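Local atomic coordinates of FAA hydrolase family protein (Pseudomonas aeruginosa, PDB entry 6J5Y), a protein that probably hydrolyses fumarylpyruvate to fumarate and pyruvate, as a manganese-binding member of the fumarylacetoacetate hydrolase superfamily. Residues N78-I83 against V207-R212; V110-T115 against E214-A219; G30-A35 against L176-A181; H104-A109 against G143-A148. All coordinates share one frame; numbering follows the deposited sequence.

Interaction 1: residues N78-I83 against V207-R212. With MN (manganese (II) ion), chain C; PYR (pyruvic acid), chain B.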
loop_
_atom_site.group_PDB
_atom_site.type_symbol
_atom_site.label_atom_id
_atom_site.label_comp_id
_atom_site.label_asym_id
_atom_site.label_seq_id
_atom_site.Cartn_x
_atom_site.Cartn_y
_atom_site.Cartn_z
ATOM N N ASN A 78 -5.778 -2.884 18.340
ATOM C CA ASN A 78 -5.977 -1.609 17.598
ATOM C C ASN A 78 -5.515 -1.806 16.166
ATOM O O ASN A 78 -4.360 -1.425 15.860
ATOM C CB ASN A 78 -5.225 -0.454 18.258
ATOM C CG ASN A 78 -5.627 0.912 17.759
ATOM O OD1 ASN A 78 -6.530 1.044 16.947
ATOM N ND2 ASN A 78 -4.959 1.943 18.255
ATOM N N TYR A 79 -6.384 -2.394 15.351
ATOM C CA TYR A 79 -6.069 -2.898 13.994
ATOM C C TYR A 79 -6.639 -1.880 13.007
ATOM O O TYR A 79 -7.887 -1.828 12.869
ATOM C CB TYR A 79 -6.587 -4.329 13.861
ATOM C CG TYR A 79 -6.481 -4.989 12.504
ATOM C CD1 TYR A 79 -5.276 -5.065 11.827
ATOM C CD2 TYR A 79 -7.581 -5.611 11.930
ATOM C CE1 TYR A 79 -5.183 -5.688 10.593
ATOM C CE2 TYR A 79 -7.499 -6.267 10.712
ATOM C CZ TYR A 79 -6.284 -6.319 10.051
ATOM O OH TYR A 79 -6.193 -6.927 8.832
ATOM N N HIS A 80 -5.753 -1.152 12.312
ATOM C CA HIS A 80 -6.096 -0.012 11.428
ATOM C C HIS A 80 -6.078 -0.383 9.947
ATOM O O HIS A 80 -5.145 -1.068 9.474
ATOM C CB HIS A 80 -5.193 1.192 11.673
ATOM C CG HIS A 80 -5.590 1.977 12.877
ATOM N ND1 HIS A 80 -5.508 3.359 12.911
ATOM C CD2 HIS A 80 -6.103 1.591 14.062
ATOM C CE1 HIS A 80 -5.920 3.796 14.098
ATOM N NE2 HIS A 80 -6.310 2.732 14.812
ATOM N N TYR A 81 -7.101 0.096 9.241
ATOM C CA TYR A 81 -7.133 0.184 7.763
ATOM C C TYR A 81 -6.344 1.431 7.367
ATOM O O TYR A 81 -6.267 2.370 8.194
ATOM C CB TYR A 81 -8.564 0.281 7.236
ATOM C CG TYR A 81 -9.321 1.462 7.782
ATOM C CD1 TYR A 81 -9.155 2.729 7.244
ATOM C CD2 TYR A 81 -10.149 1.326 8.879
ATOM C CE1 TYR A 81 -9.808 3.827 7.775
ATOM C CE2 TYR A 81 -10.844 2.413 9.391
ATOM C CZ TYR A 81 -10.673 3.668 8.841
ATOM O OH TYR A 81 -11.333 4.747 9.359
ATOM N N GLU A 82 -5.747 1.398 6.173
ATOM C CA GLU A 82 -5.145 2.573 5.486
ATOM C C GLU A 82 -5.258 2.372 3.973
ATOM O O GLU A 82 -4.495 1.503 3.467
ATOM C CB GLU A 82 -3.652 2.682 5.811
ATOM C CG GLU A 82 -3.292 2.910 7.269
ATOM C CD GLU A 82 -1.823 3.242 7.501
ATOM O OE1 GLU A 82 -1.060 3.221 6.540
ATOM O OE2 GLU A 82 -1.436 3.478 8.651
ATOM N N ILE A 83 -6.124 3.116 3.255
ATOM C CA ILE A 83 -6.248 2.966 1.771
ATOM C C ILE A 83 -5.048 3.661 1.117
ATOM O O ILE A 83 -4.625 4.723 1.630
ATOM C CB ILE A 83 -7.606 3.482 1.251
ATOM C CG1 ILE A 83 -7.928 2.925 -0.132
ATOM C CG2 ILE A 83 -7.686 4.993 1.271
ATOM C CD1 ILE A 83 -8.050 1.418 -0.172
ATOM N N VAL A 207 -7.833 7.454 8.902
ATOM C CA VAL A 207 -7.462 6.078 9.349
ATOM C C VAL A 207 -8.148 5.800 10.689
ATOM O O VAL A 207 -8.352 6.731 11.474
ATOM C CB VAL A 207 -5.944 5.881 9.487
ATOM C CG1 VAL A 207 -5.197 6.230 8.210
ATOM C CG2 VAL A 207 -5.390 6.660 10.671
ATOM N N GLY A 208 -8.404 4.528 10.967
ATOM C CA GLY A 208 -9.151 4.103 12.154
ATOM C C GLY A 208 -9.080 2.611 12.345
ATOM O O GLY A 208 -8.637 1.862 11.386
ATOM N N ALA A 209 -9.508 2.199 13.535
ATOM C CA ALA A 209 -9.644 0.802 13.957
ATOM C C ALA A 209 -10.778 0.154 13.164
ATOM O O ALA A 209 -11.697 0.817 12.655
ATOM C CB ALA A 209 -9.860 0.692 15.450
ATOM N N VAL A 210 -10.666 -1.140 13.029
ATOM C CA VAL A 210 -11.693 -1.969 12.371
ATOM C C VAL A 210 -11.840 -3.172 13.307
ATOM O O VAL A 210 -10.827 -3.513 13.955
ATOM C CB VAL A 210 -11.210 -2.230 10.932
ATOM C CG1 VAL A 210 -10.310 -3.438 10.795
ATOM C CG2 VAL A 210 -12.346 -2.270 9.941
ATOM N N GLU A 211 -13.056 -3.693 13.478
ATOM C CA GLU A 211 -13.331 -4.822 14.396
ATOM C C GLU A 211 -13.839 -6.010 13.577
ATOM O O GLU A 211 -14.230 -5.821 12.395
ATOM C CB GLU A 211 -14.283 -4.377 15.509
ATOM C CG GLU A 211 -15.694 -4.031 15.058
ATOM C CD GLU A 211 -16.637 -3.734 16.222
ATOM O OE1 GLU A 211 -17.711 -3.160 15.993
ATOM O OE2 GLU A 211 -16.297 -4.098 17.356
ATOM N N ARG A 212 -13.782 -7.204 14.143
ATOM C CA ARG A 212 -14.226 -8.427 13.427
ATOM C C ARG A 212 -15.677 -8.242 12.982
ATOM O O ARG A 212 -16.503 -7.752 13.790
ATOM C CB ARG A 212 -14.102 -9.691 14.280
ATOM C CG ARG A 212 -12.753 -9.850 14.966
ATOM C CD ARG A 212 -12.888 -9.725 16.466
ATOM N NE ARG A 212 -12.756 -11.017 17.108
ATOM C CZ ARG A 212 -13.170 -11.308 18.337
ATOM N NH1 ARG A 212 -13.777 -10.402 19.088
ATOM N NH2 ARG A 212 -12.970 -12.524 18.811
HETATM MN MN MN C . 0.546 3.365 5.090
HETATM C C PYR B . 1.193 5.991 6.287
HETATM O O PYR B . 0.639 5.493 5.285
HETATM O OXT PYR B . 1.186 7.225 6.506
HETATM C CA PYR B . 1.838 5.163 7.069
HETATM O O3 PYR B . 1.889 3.974 6.730
HETATM C CB PYR B . 2.552 5.543 8.333
HETATM O O HOH W 1 -8.986 -2.961 16.036
HETATM O O HOH W 2 2.224 3.342 3.722
#

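Interaction 2: residues V110-T115 against E214-A219. With MN (manganese (II) ion), chain C.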
loop_
_atom_site.group_PDB
_atom_site.type_symbol
_atom_site.label_atom_id
_atom_site.label_comp_id
_atom_site.label_asym_id
_atom_site.label_seq_id
_atom_site.Cartn_x
_atom_site.Cartn_y
_atom_site.Cartn_z
ATOM N N VAL A 110 -5.262 -0.525 -6.173
ATOM C CA VAL A 110 -5.769 -0.104 -4.839
ATOM C C VAL A 110 -5.153 -1.028 -3.785
ATOM O O VAL A 110 -5.230 -2.240 -3.979
ATOM C CB VAL A 110 -7.303 -0.188 -4.783
ATOM C CG1 VAL A 110 -7.831 0.396 -3.478
ATOM C CG2 VAL A 110 -7.940 0.458 -6.005
ATOM N N GLY A 111 -4.601 -0.477 -2.702
ATOM C CA GLY A 111 -4.026 -1.280 -1.620
ATOM C C GLY A 111 -4.486 -0.835 -0.251
ATOM O O GLY A 111 -4.923 0.307 -0.110
ATOM N N LEU A 112 -4.337 -1.727 0.723
ATOM C CA LEU A 112 -4.556 -1.458 2.158
ATOM C C LEU A 112 -3.259 -1.761 2.914
ATOM O O LEU A 112 -2.748 -2.902 2.844
ATOM C CB LEU A 112 -5.694 -2.336 2.672
ATOM C CG LEU A 112 -7.108 -1.828 2.420
ATOM C CD1 LEU A 112 -8.109 -2.951 2.622
ATOM C CD2 LEU A 112 -7.418 -0.656 3.352
ATOM N N ASP A 113 -2.759 -0.762 3.625
ATOM C CA ASP A 113 -1.605 -0.927 4.524
ATOM C C ASP A 113 -2.185 -1.255 5.897
ATOM O O ASP A 113 -2.274 -0.336 6.759
ATOM C CB ASP A 113 -0.698 0.303 4.437
ATOM C CG ASP A 113 0.431 0.261 5.444
ATOM O OD1 ASP A 113 0.682 -0.845 5.994
ATOM O OD2 ASP A 113 1.042 1.328 5.690
ATOM N N MET A 114 -2.566 -2.516 6.103
ATOM C CA MET A 114 -3.222 -2.933 7.368
ATOM C C MET A 114 -2.151 -2.871 8.476
ATOM O O MET A 114 -0.948 -3.058 8.191
ATOM C CB MET A 114 -3.874 -4.315 7.249
ATOM C CG MET A 114 -4.949 -4.377 6.155
ATOM S SD MET A 114 -6.277 -3.154 6.401
ATOM C CE MET A 114 -6.827 -3.570 8.058
ATOM N N THR A 115 -2.527 -2.422 9.664
ATOM C CA THR A 115 -1.544 -1.920 10.661
ATOM C C THR A 115 -1.955 -2.384 12.060
ATOM O O THR A 115 -3.109 -2.182 12.390
ATOM C CB THR A 115 -1.452 -0.386 10.598
ATOM O OG1 THR A 115 -0.988 -0.020 9.295
ATOM C CG2 THR A 115 -0.519 0.195 11.633
ATOM N N GLU A 214 -16.768 -6.340 10.514
ATOM C CA GLU A 214 -16.849 -5.107 9.689
ATOM C C GLU A 214 -16.273 -5.348 8.292
ATOM O O GLU A 214 -15.258 -6.073 8.161
ATOM C CB GLU A 214 -16.069 -3.936 10.295
ATOM C CG GLU A 214 -16.643 -3.453 11.603
ATOM C CD GLU A 214 -16.108 -2.104 12.051
ATOM O OE1 GLU A 214 -14.893 -1.994 12.274
ATOM O OE2 GLU A 214 -16.925 -1.162 12.173
ATOM N N ARG A 215 -16.846 -4.650 7.316
ATOM C CA ARG A 215 -16.516 -4.734 5.876
ATOM C C ARG A 215 -15.906 -3.397 5.464
ATOM O O ARG A 215 -16.455 -2.356 5.866
ATOM C CB ARG A 215 -17.792 -5.017 5.078
ATOM C CG ARG A 215 -17.686 -6.133 4.049
ATOM C CD ARG A 215 -19.067 -6.663 3.704
ATOM N NE ARG A 215 -19.695 -6.004 2.564
ATOM C CZ ARG A 215 -21.003 -5.824 2.407
ATOM N NH1 ARG A 215 -21.463 -5.234 1.318
ATOM N NH2 ARG A 215 -21.855 -6.203 3.346
ATOM N N MET A 216 -14.843 -3.429 4.666
ATOM C CA MET A 216 -14.152 -2.236 4.120
ATOM C C MET A 216 -14.333 -2.256 2.604
ATOM O O MET A 216 -14.291 -3.367 2.038
ATOM C CB MET A 216 -12.651 -2.272 4.423
ATOM C CG MET A 216 -12.291 -1.983 5.869
ATOM S SD MET A 216 -10.562 -2.441 6.230
ATOM C CE MET A 216 -10.684 -4.224 6.352
ATOM N N LEU A 217 -14.492 -1.084 1.974
ATOM C CA LEU A 217 -14.415 -0.959 0.494
ATOM C C LEU A 217 -13.560 0.264 0.151
ATOM O O LEU A 217 -13.950 1.388 0.462
ATOM C CB LEU A 217 -15.825 -0.868 -0.085
ATOM C CG LEU A 217 -15.935 -1.009 -1.603
ATOM C CD1 LEU A 217 -15.598 -2.422 -2.049
ATOM C CD2 LEU A 217 -17.327 -0.605 -2.069
ATOM N N GLY A 218 -12.406 0.025 -0.447
ATOM C CA GLY A 218 -11.547 1.081 -0.978
ATOM C C GLY A 218 -11.769 1.226 -2.461
ATOM O O GLY A 218 -12.190 0.265 -3.094
ATOM N N ALA A 219 -11.500 2.405 -2.990
ATOM C CA ALA A 219 -11.560 2.641 -4.434
ATOM C C ALA A 219 -10.590 3.760 -4.792
ATOM O O ALA A 219 -10.358 4.664 -3.976
ATOM C CB ALA A 219 -12.977 2.912 -4.831
HETATM MN MN MN C . 0.546 3.365 5.090
HETATM O O HOH W 2 2.224 3.342 3.722
#

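Interaction 3: residues G30-A35 against L176-A181. With PYR (pyruvic acid), chain B.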
loop_
_atom_site.group_PDB
_atom_site.type_symbol
_atom_site.label_atom_id
_atom_site.label_comp_id
_atom_site.label_asym_id
_atom_site.label_seq_id
_atom_site.Cartn_x
_atom_site.Cartn_y
_atom_site.Cartn_z
ATOM N N GLY A 30 5.440 6.437 4.506
ATOM C CA GLY A 30 4.726 6.905 5.703
ATOM C C GLY A 30 4.596 8.417 5.720
ATOM O O GLY A 30 5.551 9.124 5.276
ATOM N N ARG A 31 3.440 8.891 6.176
ATOM C CA ARG A 31 3.098 10.329 6.357
ATOM C C ARG A 31 3.244 11.057 5.020
ATOM O O ARG A 31 3.994 12.065 4.960
ATOM C CB ARG A 31 3.972 10.962 7.453
ATOM C CG ARG A 31 3.617 10.490 8.855
ATOM C CD ARG A 31 4.515 11.050 9.951
ATOM N NE ARG A 31 4.592 10.088 11.036
ATOM C CZ ARG A 31 5.617 9.939 11.861
ATOM N NH1 ARG A 31 6.682 10.710 11.749
ATOM N NH2 ARG A 31 5.568 9.009 12.801
ATOM N N ASN A 32 2.577 10.568 3.964
ATOM C CA ASN A 32 2.709 11.169 2.615
ATOM C C ASN A 32 1.482 11.995 2.231
ATOM O O ASN A 32 1.395 12.373 1.071
ATOM C CB ASN A 32 2.960 10.121 1.526
ATOM C CG ASN A 32 3.784 10.667 0.384
ATOM O OD1 ASN A 32 4.382 11.737 0.502
ATOM N ND2 ASN A 32 3.868 9.906 -0.700
ATOM N N TYR A 33 0.582 12.276 3.171
ATOM C CA TYR A 33 -0.556 13.202 2.975
ATOM C C TYR A 33 -0.523 14.150 4.168
ATOM O O TYR A 33 -0.530 13.633 5.292
ATOM C CB TYR A 33 -1.887 12.452 2.881
ATOM C CG TYR A 33 -2.124 11.653 1.618
ATOM C CD1 TYR A 33 -1.587 10.387 1.464
ATOM C CD2 TYR A 33 -2.929 12.134 0.596
ATOM C CE1 TYR A 33 -1.832 9.624 0.335
ATOM C CE2 TYR A 33 -3.187 11.379 -0.543
ATOM C CZ TYR A 33 -2.628 10.118 -0.677
ATOM O OH TYR A 33 -2.841 9.356 -1.799
ATOM N N ALA A 34 -0.464 15.456 3.926
ATOM C CA ALA A 34 -0.295 16.482 4.985
ATOM C C ALA A 34 -1.392 16.301 6.037
ATOM O O ALA A 34 -1.063 16.268 7.230
ATOM C CB ALA A 34 -0.314 17.873 4.378
ATOM N N ALA A 35 -2.647 16.118 5.607
ATOM C CA ALA A 35 -3.818 16.000 6.514
ATOM C C ALA A 35 -3.626 14.785 7.426
ATOM O O ALA A 35 -3.891 14.907 8.631
ATOM C CB ALA A 35 -5.107 15.939 5.723
ATOM N N LEU A 176 -0.529 13.852 -2.482
ATOM C CA LEU A 176 0.720 13.156 -2.062
ATOM C C LEU A 176 1.794 14.227 -1.868
ATOM O O LEU A 176 1.915 15.080 -2.778
ATOM C CB LEU A 176 1.170 12.150 -3.132
ATOM C CG LEU A 176 0.342 10.868 -3.274
ATOM C CD1 LEU A 176 0.827 10.056 -4.476
ATOM C CD2 LEU A 176 0.415 10.024 -2.016
ATOM N N ILE A 177 2.535 14.190 -0.758
ATOM C CA ILE A 177 3.634 15.165 -0.490
ATOM C C ILE A 177 4.768 14.851 -1.470
ATOM O O ILE A 177 5.187 15.754 -2.207
ATOM C CB ILE A 177 4.104 15.152 0.977
ATOM C CG1 ILE A 177 2.978 15.538 1.949
ATOM C CG2 ILE A 177 5.318 16.054 1.135
ATOM C CD1 ILE A 177 3.261 15.227 3.418
ATOM N N TRP A 178 5.226 13.605 -1.495
ATOM C CA TRP A 178 6.056 13.055 -2.596
ATOM C C TRP A 178 5.139 12.313 -3.569
ATOM O O TRP A 178 4.650 11.249 -3.229
ATOM C CB TRP A 178 7.182 12.162 -2.067
ATOM C CG TRP A 178 8.240 12.900 -1.303
ATOM C CD1 TRP A 178 8.515 14.242 -1.308
ATOM C CD2 TRP A 178 9.205 12.301 -0.432
ATOM N NE1 TRP A 178 9.581 14.515 -0.498
ATOM C CE2 TRP A 178 10.013 13.350 0.071
ATOM C CE3 TRP A 178 9.453 10.989 -0.023
ATOM C CZ2 TRP A 178 11.068 13.112 0.951
ATOM C CZ3 TRP A 178 10.498 10.758 0.842
ATOM C CH2 TRP A 178 11.274 11.809 1.336
ATOM N N SER A 179 4.911 12.894 -4.741
ATOM C CA SER A 179 4.184 12.272 -5.877
ATOM C C SER A 179 4.773 10.888 -6.173
ATOM O O SER A 179 5.884 10.586 -5.697
ATOM C CB SER A 179 4.292 13.169 -7.090
ATOM O OG SER A 179 5.649 13.234 -7.543
ATOM N N VAL A 180 4.107 10.098 -7.010
ATOM C CA VAL A 180 4.641 8.793 -7.467
ATOM C C VAL A 180 6.074 9.007 -7.965
ATOM O O VAL A 180 6.970 8.210 -7.589
ATOM C CB VAL A 180 3.738 8.153 -8.538
ATOM C CG1 VAL A 180 4.437 6.966 -9.187
ATOM C CG2 VAL A 180 2.398 7.733 -7.945
ATOM N N ALA A 181 6.285 10.015 -8.810
ATOM C CA ALA A 181 7.575 10.300 -9.481
ATOM C C ALA A 181 8.660 10.594 -8.446
ATOM O O ALA A 181 9.743 10.060 -8.562
ATOM C CB ALA A 181 7.414 11.468 -10.435
HETATM C C PYR B . 1.193 5.991 6.287
HETATM O O PYR B . 0.639 5.493 5.285
HETATM O OXT PYR B . 1.186 7.225 6.506
HETATM C CA PYR B . 1.838 5.163 7.069
HETATM O O3 PYR B . 1.889 3.974 6.730
HETATM C CB PYR B . 2.552 5.543 8.333
#

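Interaction 4: residues H104-A109 against G143-A148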
loop_
_atom_site.group_PDB
_atom_site.type_symbol
_atom_site.label_atom_id
_atom_site.label_comp_id
_atom_site.label_asym_id
_atom_site.label_seq_id
_atom_site.Cartn_x
_atom_site.Cartn_y
_atom_site.Cartn_z
ATOM N N HIS A 104 9.206 4.223 -14.977
ATOM C CA HIS A 104 9.601 2.935 -14.328
ATOM C C HIS A 104 8.368 2.212 -13.774
ATOM O O HIS A 104 8.504 1.040 -13.381
ATOM C CB HIS A 104 10.670 3.176 -13.249
ATOM C CG HIS A 104 11.959 3.588 -13.877
ATOM N ND1 HIS A 104 13.089 2.779 -13.876
ATOM C CD2 HIS A 104 12.265 4.685 -14.612
ATOM C CE1 HIS A 104 14.057 3.390 -14.550
ATOM N NE2 HIS A 104 13.571 4.561 -15.024
ATOM N N VAL A 105 7.215 2.880 -13.734
ATOM C CA VAL A 105 5.978 2.321 -13.122
ATOM C C VAL A 105 5.190 1.625 -14.220
ATOM O O VAL A 105 4.631 2.325 -15.077
ATOM C CB VAL A 105 5.153 3.396 -12.407
ATOM C CG1 VAL A 105 3.860 2.834 -11.852
ATOM C CG2 VAL A 105 5.956 4.065 -11.303
ATOM N N TRP A 106 5.123 0.299 -14.147
ATOM C CA TRP A 106 4.378 -0.558 -15.101
ATOM C C TRP A 106 2.861 -0.417 -14.907
ATOM O O TRP A 106 2.108 -0.701 -15.882
ATOM C CB TRP A 106 4.785 -2.016 -14.930
ATOM C CG TRP A 106 4.317 -2.834 -16.085
ATOM C CD1 TRP A 106 4.952 -2.992 -17.276
ATOM C CD2 TRP A 106 3.088 -3.576 -16.177
ATOM N NE1 TRP A 106 4.210 -3.791 -18.103
ATOM C CE2 TRP A 106 3.056 -4.154 -17.461
ATOM C CE3 TRP A 106 2.018 -3.805 -15.314
ATOM C CZ2 TRP A 106 2.002 -4.954 -17.892
ATOM C CZ3 TRP A 106 0.976 -4.599 -15.739
ATOM C CH2 TRP A 106 0.976 -5.173 -17.008
ATOM N N GLY A 107 2.397 -0.115 -13.694
ATOM C CA GLY A 107 0.953 -0.167 -13.391
ATOM C C GLY A 107 0.622 0.296 -11.989
ATOM O O GLY A 107 1.568 0.643 -11.232
ATOM N N TYR A 108 -0.674 0.319 -11.667
ATOM C CA TYR A 108 -1.248 0.893 -10.421
ATOM C C TYR A 108 -2.361 -0.031 -9.911
ATOM O O TYR A 108 -2.963 -0.784 -10.705
ATOM C CB TYR A 108 -1.753 2.320 -10.662
ATOM C CG TYR A 108 -0.720 3.304 -11.142
ATOM C CD1 TYR A 108 -0.402 3.400 -12.488
ATOM C CD2 TYR A 108 -0.079 4.178 -10.267
ATOM C CE1 TYR A 108 0.535 4.300 -12.956
ATOM C CE2 TYR A 108 0.872 5.080 -10.725
ATOM C CZ TYR A 108 1.174 5.154 -12.075
ATOM O OH TYR A 108 2.141 6.012 -12.558
ATOM N N ALA A 109 -2.555 -0.082 -8.588
ATOM C CA ALA A 109 -3.634 -0.869 -7.956
ATOM C C ALA A 109 -4.084 -0.171 -6.668
ATOM O O ALA A 109 -3.377 0.717 -6.185
ATOM C CB ALA A 109 -3.149 -2.275 -7.723
ATOM N N GLY A 143 -5.824 -4.902 -4.912
ATOM C CA GLY A 143 -6.708 -5.225 -6.037
ATOM C C GLY A 143 -5.912 -5.640 -7.268
ATOM O O GLY A 143 -4.679 -5.650 -7.243
ATOM N N PRO A 144 -6.606 -5.933 -8.388
ATOM C CA PRO A 144 -5.961 -6.124 -9.683
ATOM C C PRO A 144 -5.053 -4.958 -10.098
ATOM O O PRO A 144 -5.279 -3.815 -9.728
ATOM C CB PRO A 144 -7.121 -6.303 -10.676
ATOM C CG PRO A 144 -8.369 -5.927 -9.923
ATOM C CD PRO A 144 -8.062 -6.125 -8.460
ATOM N N LEU A 145 -3.998 -5.291 -10.825
ATOM C CA LEU A 145 -2.998 -4.306 -11.286
ATOM C C LEU A 145 -3.465 -3.713 -12.617
ATOM O O LEU A 145 -3.666 -4.479 -13.558
ATOM C CB LEU A 145 -1.642 -4.996 -11.410
ATOM C CG LEU A 145 -0.463 -4.062 -11.659
ATOM C CD1 LEU A 145 -0.366 -2.984 -10.593
ATOM C CD2 LEU A 145 0.822 -4.863 -11.732
ATOM N N TYR A 146 -3.617 -2.391 -12.695
ATOM C CA TYR A 146 -4.002 -1.710 -13.965
ATOM C C TYR A 146 -2.752 -1.225 -14.690
ATOM O O TYR A 146 -2.023 -0.377 -14.165
ATOM C CB TYR A 146 -4.965 -0.553 -13.692
ATOM C CG TYR A 146 -6.365 -1.002 -13.344
ATOM C CD1 TYR A 146 -6.636 -1.622 -12.140
ATOM C CD2 TYR A 146 -7.422 -0.790 -14.218
ATOM C CE1 TYR A 146 -7.914 -2.033 -11.812
ATOM C CE2 TYR A 146 -8.712 -1.182 -13.902
ATOM C CZ TYR A 146 -8.951 -1.823 -12.701
ATOM O OH TYR A 146 -10.207 -2.234 -12.397
ATOM N N PRO A 147 -2.450 -1.724 -15.912
ATOM C CA PRO A 147 -1.292 -1.227 -16.662
ATOM C C PRO A 147 -1.381 0.268 -17.002
ATOM O O PRO A 147 -2.460 0.728 -17.415
ATOM C CB PRO A 147 -1.292 -2.032 -17.966
ATOM C CG PRO A 147 -2.177 -3.233 -17.690
ATOM C CD PRO A 147 -3.143 -2.821 -16.603
ATOM N N ALA A 148 -0.253 0.983 -16.886
ATOM C CA ALA A 148 -0.119 2.383 -17.350
ATOM C C ALA A 148 -0.329 2.430 -18.877
ATOM O O ALA A 148 -0.700 3.495 -19.394
ATOM C CB ALA A 148 1.204 2.948 -16.900
#

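Interaction 1: residues N78-I83 against V207-R212
Two backbone hydrogen bonds tie Tyr79 and Tyr81 to the chain that runs back past them through Gly208 and Val210. Val210 N donates to Tyr79 O at 2.9 Å, and Tyr81 N reaches Gly208 O in a longer bond of 3.2 Å; between the two, His80 and Ala209 form an antiparallel non-hydrogen-bonded pair. A water extends the ladder by accepting from Tyr79 N and donating to Val210 O.

The aromatic contacts centre on Gly208. Its CA sits over the face of the His80 ring in a CH-pi contact, 3.9 Å from the centroid. The Tyr81 ring turns one face to Gly208 N, and the torsion that sets CG between the backbone N and the carbonyl carbon (chi1 58°) folds the ring back over that glycine. Tyr81 OH bonds to Gly206 O, just before the segment. On the His80 side, NE2 makes a weak bond to Asn78 OD1.

The apolar part is small. Tyr79 and Val210 lie side by side, with CD2 3.7 Å from CG1, and Glu82 CG runs along Val207 CG1 at 3.9 Å. Beyond that methyl group the extended Glu82 chain carries OE1 to manganese at 2.2 Å, while OE2 forms a salt bridge with Arg117; one carboxylate thus links the metal to helix 117-126. Glu84 and Asp113 complete the protein ligands of manganese.

Strand 208-209 is a short antiparallel addition to strand 79-89, whose backbone also bonds to Thr115 and Asp113 of strand 105-116. Helix 117-126 meets His80 and Val207, whereas Tyr81 packs on strand 158-163.

Interaction 2: residues V110-T115 against E214-A219
Two methionines meet by their terminal methyl groups, Met114 CE lying 4.3 Å from Met216 CE, in a contact that has no hydrogen bond across it. The three side-chain torsions of Met114 all lie near -60°, which curls its chain so that CE approaches the other segment although its CB does not aim there. Met216 instead runs out straight from its strand as far as SD, with chi2 166°, and turns only at the last bond.

The rest of the interface is equally apolar. Leu112 points toward the opposing strand and brings CD1 to 4.4 Å from Met216 SD. Farther along, Val110 CG1 lies 4.2 Å from Gly218 C, so a valine methyl group rests against bare backbone. The axes of 110-112 and 215-219 come within 7.1 Å, their directions 139° apart: the two are layered face to face and do not pair edge to edge.

Asp113 follows the last of these strand residues and faces the other way, into the metal site. Its OD2 binds manganese at 2.2 Å and accepts a hydrogen bond from Lys134, while OD1 forms a salt bridge with Lys54. Thr115 OG1 donates to Asp113 O at 2.9 Å, bridging across Met114 to the backbone of the metal ligand.

Strand 105-116 is held in its own sheet by strands 79-89 and 140-147. Strand 215-220 belongs to the five-stranded sheet, where strands 158-163 and 225-231 border it and supply Leu161, Val163 and Val228 to the apolar layer around Leu112 and Met216.

Interaction 3: residues G30-A35 against L176-A181
Asn32 ND2 donates two hydrogen bonds, one to Trp178 O at 3.0 Å and one to Thr201 O. The other end of the amide is used too: Asn32 OD1 accepts from Trp178 N at 2.9 Å, in a bond that is nearly straight, 170° at the hydrogen, with its donor tilted modestly from the carbonyl plane. The side-chain amide therefore pairs with both the N-H and the C=O of a single residue, which fixes its rotation. Next to it, Ile177 N bonds to the backbone Asn32 O at 2.8 Å.

Apolar groups flank this polar centre. Leu176 CD2 comes obliquely against the Tyr33 ring, 3.3 Å from CE1, and Ile177 CD1 reaches toward Arg31 O and Ala34 N.

Each segment leads into a helix, with Tyr33 and Ser179 at the N-cap positions. Just before Asn32, Arg31 N donates to pyruvate OXT at 2.8 Å. The chemistry thus puts a buried asparagine, satisfied on both sides of its amide, one residue along the chain from the N-H that binds pyruvate, consistent with a second-shell residue that helps to position the backbone at the pyruvate carboxylate.

Interaction 4: residues H104-A109 against G143-A148
Trp106 and Pro147 lie side by side at an antiparallel strand pairing, their side chains pointing the same way. A classic beta bulge, formed by Trp106 and Gly107 opposite Ala88 of strand 79-89, marks the other edge of the tryptophan's strand. With CG anti to the backbone N (chi1 -166°), the indole swings toward segment 143-148 and offers one face of its six-membered ring to Pro147 CB, in a CH-pi contact of 4.3 Å to the centroid. Leu145 crosses the same indole obliquely, CD2 meeting CE3 at 3.9 Å, while its other methyl group, CD1, turns to the backbone of Tyr108.

Tyr108 and Tyr146 project to the same face of the sheet as a hydrogen-bonded pair. The Tyr108 ring meets Ala148 CB at its edge and receives Val105 CG1 over one face, and its OH is hydrogen-bonded to His153 ND1. Tyr146 instead stacks with His15.

Two bonds join the tyrosine backbones, and Gly107 pairs with Pro147 beyond them. At the far end Ala148, already in helix 148-151, donates its N-H to Trp106 O at 3.1 Å. The shortest link is Tyr146 N to Tyr108 O, 2.6 Å.

Interactions 1, 2 and 4 all involve the mixed sheet that contains neighbouring strands 79-89, 105-116 and 140-147; interaction 2 packs it against strand 215-220 of the other sheet. Interactions 1 and 2, centres about 8 Å apart, share backbone pairing, and both reach manganese. Interaction 4 shares strand 105-116 with interaction 2, about 17 Å away between centres, and lies across the chain's centre from interaction 1. Interaction 3 touches interaction 4 through Val180, and meets pyruvate, as interaction 1 does. In sequence, interaction 4 falls within the spans of interactions 1 and 3, whereas interactions 1, 2 and 3 interleave, as do 2 and 4. The metal-pyruvate site is thus assembled from chain segments remote in sequence.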